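PDB 5KF0: aldehyde dehydrogenase from Burkholderia vietnamiensis, which probably oxidises aldehydes to carboxylic acids using a nicotinamide cofactor, and binds NADPH. Local coordinates for residues F401-A404 / L405-N409; L305-T308 / L309-K312; E338-S341 / R342-S345. One frame throughout, in Å; residues are numbered along the deposited sequence.

Contact 1: F401-A404 / L405-N409; sequences FDDA and LARVN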
loop_
_atom_site.group_PDB
_atom_site.type_symbol
_atom_site.label_atom_id
_atom_site.label_comp_id
_atom_site.label_asym_id
_atom_site.label_seq_id
_atom_site.Cartn_x
_atom_site.Cartn_y
_atom_site.Cartn_z
ATOM N N PHE A 401 -29.700 17.662 12.629
ATOM C CA PHE A 401 -28.451 16.909 12.733
ATOM C C PHE A 401 -27.225 17.818 12.644
ATOM O O PHE A 401 -26.249 17.625 13.380
ATOM C CB PHE A 401 -28.411 15.823 11.652
ATOM C CG PHE A 401 -27.315 14.812 11.846
ATOM C CD1 PHE A 401 -27.406 13.857 12.852
ATOM C CD2 PHE A 401 -26.197 14.810 11.020
ATOM C CE1 PHE A 401 -26.391 12.920 13.033
ATOM C CE2 PHE A 401 -25.182 13.879 11.196
ATOM C CZ PHE A 401 -25.276 12.934 12.210
ATOM N N ASP A 402 -27.256 18.822 11.760
ATOM C CA ASP A 402 -26.102 19.712 11.622
ATOM C C ASP A 402 -25.849 20.510 12.898
ATOM O O ASP A 402 -24.695 20.841 13.207
ATOM C CB ASP A 402 -26.306 20.667 10.444
ATOM C CG ASP A 402 -25.753 20.127 9.139
ATOM O OD1 ASP A 402 -25.270 18.976 9.112
ATOM O OD2 ASP A 402 -25.809 20.872 8.132
ATOM N N ASP A 403 -26.907 20.827 13.649
ATOM C CA ASP A 403 -26.734 21.497 14.934
ATOM C C ASP A 403 -26.052 20.575 15.943
ATOM O O ASP A 403 -25.207 21.017 16.726
ATOM C CB ASP A 403 -28.090 21.967 15.459
ATOM C CG ASP A 403 -27.990 22.695 16.789
ATOM O OD1 ASP A 403 -28.728 22.314 17.722
ATOM O OD2 ASP A 403 -27.203 23.656 16.904
ATOM N N ALA A 404 -26.430 19.293 15.956
ATOM C CA ALA A 404 -25.737 18.333 16.809
ATOM C C ALA A 404 -24.255 18.277 16.472
ATOM O O ALA A 404 -23.403 18.274 17.372
ATOM C CB ALA A 404 -26.370 16.945 16.666
ATOM N N LEU A 405 -23.923 18.252 15.177
ATOM C CA LEU A 405 -22.515 18.196 14.787
ATOM C C LEU A 405 -21.774 19.444 15.253
ATOM O O LEU A 405 -20.663 19.353 15.798
ATOM C CB LEU A 405 -22.381 18.036 13.266
ATOM C CG LEU A 405 -22.995 16.776 12.648
ATOM C CD1 LEU A 405 -22.784 16.773 11.133
ATOM C CD2 LEU A 405 -22.423 15.511 13.266
ATOM N N ALA A 406 -22.377 20.616 15.053
ATOM C CA ALA A 406 -21.749 21.859 15.487
ATOM C C ALA A 406 -21.521 21.861 16.991
ATOM O O ALA A 406 -20.507 22.377 17.474
ATOM C CB ALA A 406 -22.606 23.052 15.072
ATOM N N ARG A 407 -22.449 21.284 17.753
ATOM C CA ARG A 407 -22.291 21.300 19.200
ATOM C C ARG A 407 -21.241 20.292 19.663
ATOM O O ARG A 407 -20.520 20.562 20.628
ATOM C CB ARG A 407 -23.652 21.076 19.855
ATOM C CG ARG A 407 -24.503 22.343 19.724
ATOM C CD ARG A 407 -26.009 22.105 19.810
ATOM N NE ARG A 407 -26.427 21.769 21.164
ATOM C CZ ARG A 407 -27.651 21.354 21.484
ATOM N NH1 ARG A 407 -28.580 21.216 20.543
ATOM N NH2 ARG A 407 -27.942 21.066 22.744
ATOM N N VAL A 408 -21.104 19.157 18.978
ATOM C CA VAL A 408 -19.970 18.277 19.259
ATOM C C VAL A 408 -18.660 19.037 19.058
ATOM O O VAL A 408 -17.734 18.957 19.876
ATOM C CB VAL A 408 -20.025 17.017 18.373
ATOM C CG1 VAL A 408 -18.718 16.206 18.520
ATOM C CG2 VAL A 408 -21.245 16.153 18.724
ATOM N N ASN A 409 -18.562 19.778 17.950
ATOM C CA ASN A 409 -17.358 20.540 17.627
ATOM C C ASN A 409 -17.160 21.760 18.516
ATOM O O ASN A 409 -16.088 22.369 18.463
ATOM C CB ASN A 409 -17.402 21.013 16.169
ATOM C CG ASN A 409 -17.045 19.923 15.174
ATOM O OD1 ASN A 409 -16.335 18.975 15.495
ATOM N ND2 ASN A 409 -17.532 20.076 13.931
#

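Contact 2: L305-T308 / L309-K312; sequences LYDT and LRDK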
loop_
_atom_site.group_PDB
_atom_site.type_symbol
_atom_site.label_atom_id
_atom_site.label_comp_id
_atom_site.label_asym_id
_atom_site.label_seq_id
_atom_site.Cartn_x
_atom_site.Cartn_y
_atom_site.Cartn_z
ATOM N N LEU A 305 -36.986 11.506 20.467
ATOM C CA LEU A 305 -36.678 10.377 21.338
ATOM C C LEU A 305 -36.205 10.798 22.722
ATOM O O LEU A 305 -35.924 9.927 23.554
ATOM C CB LEU A 305 -35.579 9.514 20.702
ATOM C CG LEU A 305 -35.799 9.016 19.280
ATOM C CD1 LEU A 305 -34.610 8.154 18.828
ATOM C CD2 LEU A 305 -37.091 8.239 19.234
ATOM N N TYR A 306 -36.046 12.101 22.966
ATOM C CA TYR A 306 -35.365 12.582 24.162
ATOM C C TYR A 306 -36.012 12.065 25.446
ATOM O O TYR A 306 -35.319 11.560 26.339
ATOM C CB TYR A 306 -35.330 14.109 24.150
ATOM C CG TYR A 306 -34.540 14.725 25.286
ATOM C CD1 TYR A 306 -33.195 15.047 25.131
ATOM C CD2 TYR A 306 -35.144 14.994 26.512
ATOM C CE1 TYR A 306 -32.474 15.617 26.158
ATOM C CE2 TYR A 306 -34.428 15.554 27.546
ATOM C CZ TYR A 306 -33.095 15.864 27.365
ATOM O OH TYR A 306 -32.383 16.428 28.399
ATOM N N ASP A 307 -37.335 12.197 25.572
ATOM C CA ASP A 307 -37.978 11.840 26.838
ATOM C C ASP A 307 -37.876 10.346 27.118
ATOM O O ASP A 307 -37.641 9.940 28.264
ATOM C CB ASP A 307 -39.441 12.274 26.839
ATOM C CG ASP A 307 -39.605 13.770 26.917
ATOM O OD1 ASP A 307 -38.615 14.472 27.194
ATOM O OD2 ASP A 307 -40.739 14.246 26.714
ATOM N N THR A 308 -38.052 9.509 26.093
ATOM C CA THR A 308 -37.966 8.068 26.322
ATOM C C THR A 308 -36.536 7.643 26.634
ATOM O O THR A 308 -36.303 6.844 27.553
ATOM C CB THR A 308 -38.502 7.309 25.113
ATOM O OG1 THR A 308 -39.864 7.691 24.894
ATOM C CG2 THR A 308 -38.444 5.815 25.368
ATOM N N LEU A 309 -35.566 8.155 25.878
ATOM C CA LEU A 309 -34.173 7.849 26.187
ATOM C C LEU A 309 -33.813 8.327 27.587
ATOM O O LEU A 309 -33.132 7.618 28.336
ATOM C CB LEU A 309 -33.242 8.476 25.148
ATOM C CG LEU A 309 -31.759 8.138 25.316
ATOM C CD1 LEU A 309 -31.061 8.049 23.959
ATOM C CD2 LEU A 309 -31.045 9.164 26.189
ATOM N N ARG A 310 -34.251 9.533 27.952
ATOM C CA ARG A 310 -33.929 10.064 29.273
ATOM C C ARG A 310 -34.418 9.130 30.371
ATOM O O ARG A 310 -33.666 8.802 31.297
ATOM C CB ARG A 310 -34.527 11.460 29.452
ATOM C CG ARG A 310 -34.276 12.050 30.840
ATOM C CD ARG A 310 -34.861 13.450 30.968
ATOM N NE ARG A 310 -36.320 13.442 30.875
ATOM C CZ ARG A 310 -37.064 14.529 30.702
ATOM N NH1 ARG A 310 -36.493 15.719 30.600
ATOM N NH2 ARG A 310 -38.385 14.420 30.632
ATOM N N ASP A 311 -35.677 8.686 30.283
ATOM C CA ASP A 311 -36.215 7.775 31.294
ATOM C C ASP A 311 -35.385 6.503 31.388
ATOM O O ASP A 311 -35.061 6.035 32.489
ATOM C CB ASP A 311 -37.669 7.421 30.977
ATOM C CG ASP A 311 -38.611 8.588 31.156
ATOM O OD1 ASP A 311 -38.202 9.611 31.746
ATOM O OD2 ASP A 311 -39.771 8.467 30.712
ATOM N N LYS A 312 -35.056 5.913 30.238
ATOM C CA LYS A 312 -34.263 4.689 30.224
ATOM C C LYS A 312 -32.859 4.922 30.766
ATOM O O LYS A 312 -32.330 4.089 31.514
ATOM C CB LYS A 312 -34.196 4.128 28.803
ATOM C CG LYS A 312 -35.532 3.560 28.303
ATOM C CD LYS A 312 -35.437 3.142 26.835
ATOM C CE LYS A 312 -36.719 2.484 26.338
ATOM N NZ LYS A 312 -36.880 1.105 26.881
HETATM O O HOH W 1 -38.394 11.733 30.376
#

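Contact 3: E338-S341 / R342-S345; sequences ESES and RRLS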
loop_
_atom_site.group_PDB
_atom_site.type_symbol
_atom_site.label_atom_id
_atom_site.label_comp_id
_atom_site.label_asym_id
_atom_site.label_seq_id
_atom_site.Cartn_x
_atom_site.Cartn_y
_atom_site.Cartn_z
ATOM N N GLU A 338 -9.377 11.924 46.295
ATOM C CA GLU A 338 -10.368 12.864 46.813
ATOM C C GLU A 338 -10.243 14.232 46.152
ATOM O O GLU A 338 -11.257 14.907 45.936
ATOM C CB GLU A 338 -10.245 12.996 48.335
ATOM C CG GLU A 338 -10.664 11.759 49.078
ATOM C CD GLU A 338 -10.868 12.012 50.565
ATOM O OE1 GLU A 338 -10.711 13.173 51.001
ATOM O OE2 GLU A 338 -11.189 11.049 51.291
ATOM N N SER A 339 -9.021 14.661 45.820
ATOM C CA SER A 339 -8.873 15.971 45.196
ATOM C C SER A 339 -9.494 15.992 43.803
ATOM O O SER A 339 -10.086 17.003 43.403
ATOM C CB SER A 339 -7.400 16.388 45.152
ATOM O OG SER A 339 -6.613 15.494 44.390
ATOM N N GLU A 340 -9.398 14.889 43.060
ATOM C CA GLU A 340 -10.025 14.856 41.742
ATOM C C GLU A 340 -11.541 14.794 41.861
ATOM O O GLU A 340 -12.260 15.397 41.051
ATOM C CB GLU A 340 -9.476 13.680 40.933
ATOM C CG GLU A 340 -8.087 13.964 40.367
ATOM C CD GLU A 340 -8.086 15.196 39.470
ATOM O OE1 GLU A 340 -8.725 15.155 38.407
ATOM O OE2 GLU A 340 -7.464 16.213 39.840
ATOM N N SER A 341 -12.043 14.087 42.875
ATOM C CA SER A 341 -13.477 14.073 43.133
ATOM C C SER A 341 -13.979 15.468 43.487
ATOM O O SER A 341 -15.030 15.899 43.001
ATOM C CB SER A 341 -13.784 13.074 44.250
ATOM O OG SER A 341 -15.170 13.012 44.494
ATOM N N ARG A 342 -13.224 16.201 44.315
ATOM C CA ARG A 342 -13.639 17.553 44.680
ATOM C C ARG A 342 -13.605 18.498 43.487
ATOM O O ARG A 342 -14.455 19.393 43.395
ATOM C CB ARG A 342 -12.757 18.098 45.802
ATOM C CG ARG A 342 -13.038 17.483 47.154
ATOM C CD ARG A 342 -12.392 18.292 48.275
ATOM N NE ARG A 342 -10.935 18.332 48.164
ATOM C CZ ARG A 342 -10.126 17.381 48.624
ATOM N NH1 ARG A 342 -10.630 16.309 49.218
ATOM N NH2 ARG A 342 -8.812 17.500 48.487
ATOM N N ARG A 343 -12.642 18.325 42.574
ATOM C CA ARG A 343 -12.632 19.128 41.354
ATOM C C ARG A 343 -13.935 18.950 40.587
ATOM O O ARG A 343 -14.624 19.923 40.258
ATOM C CB ARG A 343 -11.446 18.750 40.463
ATOM C CG ARG A 343 -11.554 19.336 39.039
ATOM C CD ARG A 343 -10.523 18.778 38.059
ATOM N NE ARG A 343 -10.513 17.311 37.991
ATOM C CZ ARG A 343 -11.395 16.581 37.316
ATOM N NH1 ARG A 343 -12.381 17.166 36.655
ATOM N NH2 ARG A 343 -11.301 15.254 37.323
ATOM N N LEU A 344 -14.291 17.700 40.305
ATOM C CA LEU A 344 -15.475 17.427 39.497
ATOM C C LEU A 344 -16.754 17.814 40.229
ATOM O O LEU A 344 -17.673 18.374 39.619
ATOM C CB LEU A 344 -15.497 15.953 39.103
ATOM C CG LEU A 344 -16.666 15.535 38.216
ATOM C CD1 LEU A 344 -16.756 16.401 36.951
ATOM C CD2 LEU A 344 -16.444 14.077 37.855
ATOM N N SER A 345 -16.836 17.530 41.535
ATOM C CA SER A 345 -18.033 17.923 42.273
ATOM C C SER A 345 -18.185 19.440 42.313
ATOM O O SER A 345 -19.313 19.943 42.306
ATOM C CB SER A 345 -18.012 17.335 43.687
ATOM O OG SER A 345 -17.118 18.028 44.533
#

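Contact 1: F401-A404 / L405-N409
Asp403 swings its carboxylate forward along the helix with CG anti to the backbone N (chi1 -179°), while Arg407 one turn later sets CG beside its own N and bends at chi3, and the two charged groups meet. The bond runs from Arg407 NH1 to Asp403 OD1 at 3.0 Å. OD1 lies at the edge of the guanidinium, close to its plane, and is approached on its syn side from somewhat above the carboxylate, the two flat groups being turned 41° apart. Arg407 CD rests on the same carboxylate, 3.4 Å from Asp403 OD1. NH1 also donates to the carbonyl of Lys397 and NH2 pairs with Glu396, tying this helix to strand 392-398. Toward the start of the helix, Phe401 and Leu405 make the apolar counterpart: both methyls of Leu405 come to one ring carbon from the same side, CD1 and CD2 each 3.8 Å from Phe401 CE2. The Phe401 ring also stacks with His426, and Leu405 packs against helix 424-433. The four i to i+4 backbone bonds, from Leu405 N to Phe401 O through Val408 N to Ala404 O, complete the turn. Chemically, this is an amphipathic helix: its buried side is apolar, and on another side an i to i+4 salt bridge holds Arg407, whose charge is shared between Asp403 and Glu396 and so is probably well balanced.

Contact 2: L305-T308 / L309-K312
Four successive i to i+4 bonds, opening with Leu309 N to Leu305 O at 2.9 Å, make the first turns of helix 306-319. From this backbone Arg310, in one of its two modelled positions, runs out with CG anti to its N (chi1 178°), bends at chi3, and brings its guanidinium over two side chains of the preceding turn, Asp307 and Tyr306, both on the same side of its plane. Asp307 comes alongside and lays OD1 over one face of that group, 3.4 Å from Arg310 NH2. The two planes are only 14° apart, and because OD1 sits well out of the guanidinium plane no N-H is directed at it: the pairing is one of charges. Arg310 NH1 lies 3.7 Å from Tyr306 CE2, near the ring plane at its edge, with the two planes 79° apart. Tyr306 OH and Arg310 NH1 both go on to Glu375 OE1. A water at the guanidinium edge accepts from Arg310 NH2 at 2.7 Å and donates to the backbone O of Asp307 and to the carboxylate OD1 of Asp311. Thr308 CG2 meets Lys312 CE at 3.9 Å as the two chains lie side by side, and Lys312 ends on Asp275 of helix 274-286. In this position the arginine appears to serve several acids: a carboxylate oxygen over its face, Glu375 directly and Asp311 through water, which would probably favour its positive charge.

Contact 3: E338-S341 / R342-S345
Glu340 with Arg343 and Glu338 with Arg342 form two salt bridges of different quality. The first, between residues three apart, is tight: Arg343 NE and NH2 both point at Glu340 OE1, each at 2.8 Å, a side-on grip on a single oxygen. OE1 lies close to the guanidinium plane, yet both nitrogens reach it from the same face of the carboxylate, well above its plane, and the N-H directions are bent, 141° for NE. A bend at chi2 of Glu340 (-58°) folds its acid back toward the following turn, where Arg343, itself bent at chi3, meets it. The other bridge, Glu338 OE1 to Arg342 NH1, is long at 3.6 Å, with the two planes nearly perpendicular at 84°.

Guanidinium faces make a second kind of contact, partly electrostatic where a carbonyl oxygen is involved. The Arg342 guanidinium lies flat against the backbone of the turn before, one face over Glu338 O and Ser339 CA, with Arg342 NH2 3.6 Å from that CA. The Arg343 guanidinium similarly has Glu340 O over one face.

Backbone hydrogen bonds follow the i to i+4 pattern, from Arg342 N to Glu338 O at 2.9 Å through Ser345 N to Ser341 O at 2.8 Å. At the start of the helix, Ser337 OG accepts from Glu340 N, a serine N-cap bond. Two bonds lead outward, Ser341 OG to Gly366 O and Arg343 NH1 to Ala388 O; within the helix the Arg343 guanidinium makes a cation-pi contact with Trp347. Together these features mark the capped first turns of an amphipathic helix, its Leu344 side laid on strand 368-375, with the side chain of Glu340 about 6 Å from the bound NADPH in this aldehyde dehydrogenase fold.

The contacts come along the chain in the order 2, 3, 1, each within a single helix: 306-319, then 338-353, then 401-409. Contacts 1 and 2 have centres 20 Å apart and nearest atoms about 8 Å apart; contact 3 is 29 Å from each by centres. None touches another. What unites them is the mixed sheet that contains strands 263-266, 298-302, 368-375 and 392-398. Contacts 1 and 2 both pack on strand 392-398, where Lys397 takes a bond from contact 1 and sits on the Tyr306 ring of contact 2, while contact 3 rests on strand 368-375. Three helices thus clothe one sheet, with the Glu340 side chain of contact 3 about 6 Å from the bound NADPH.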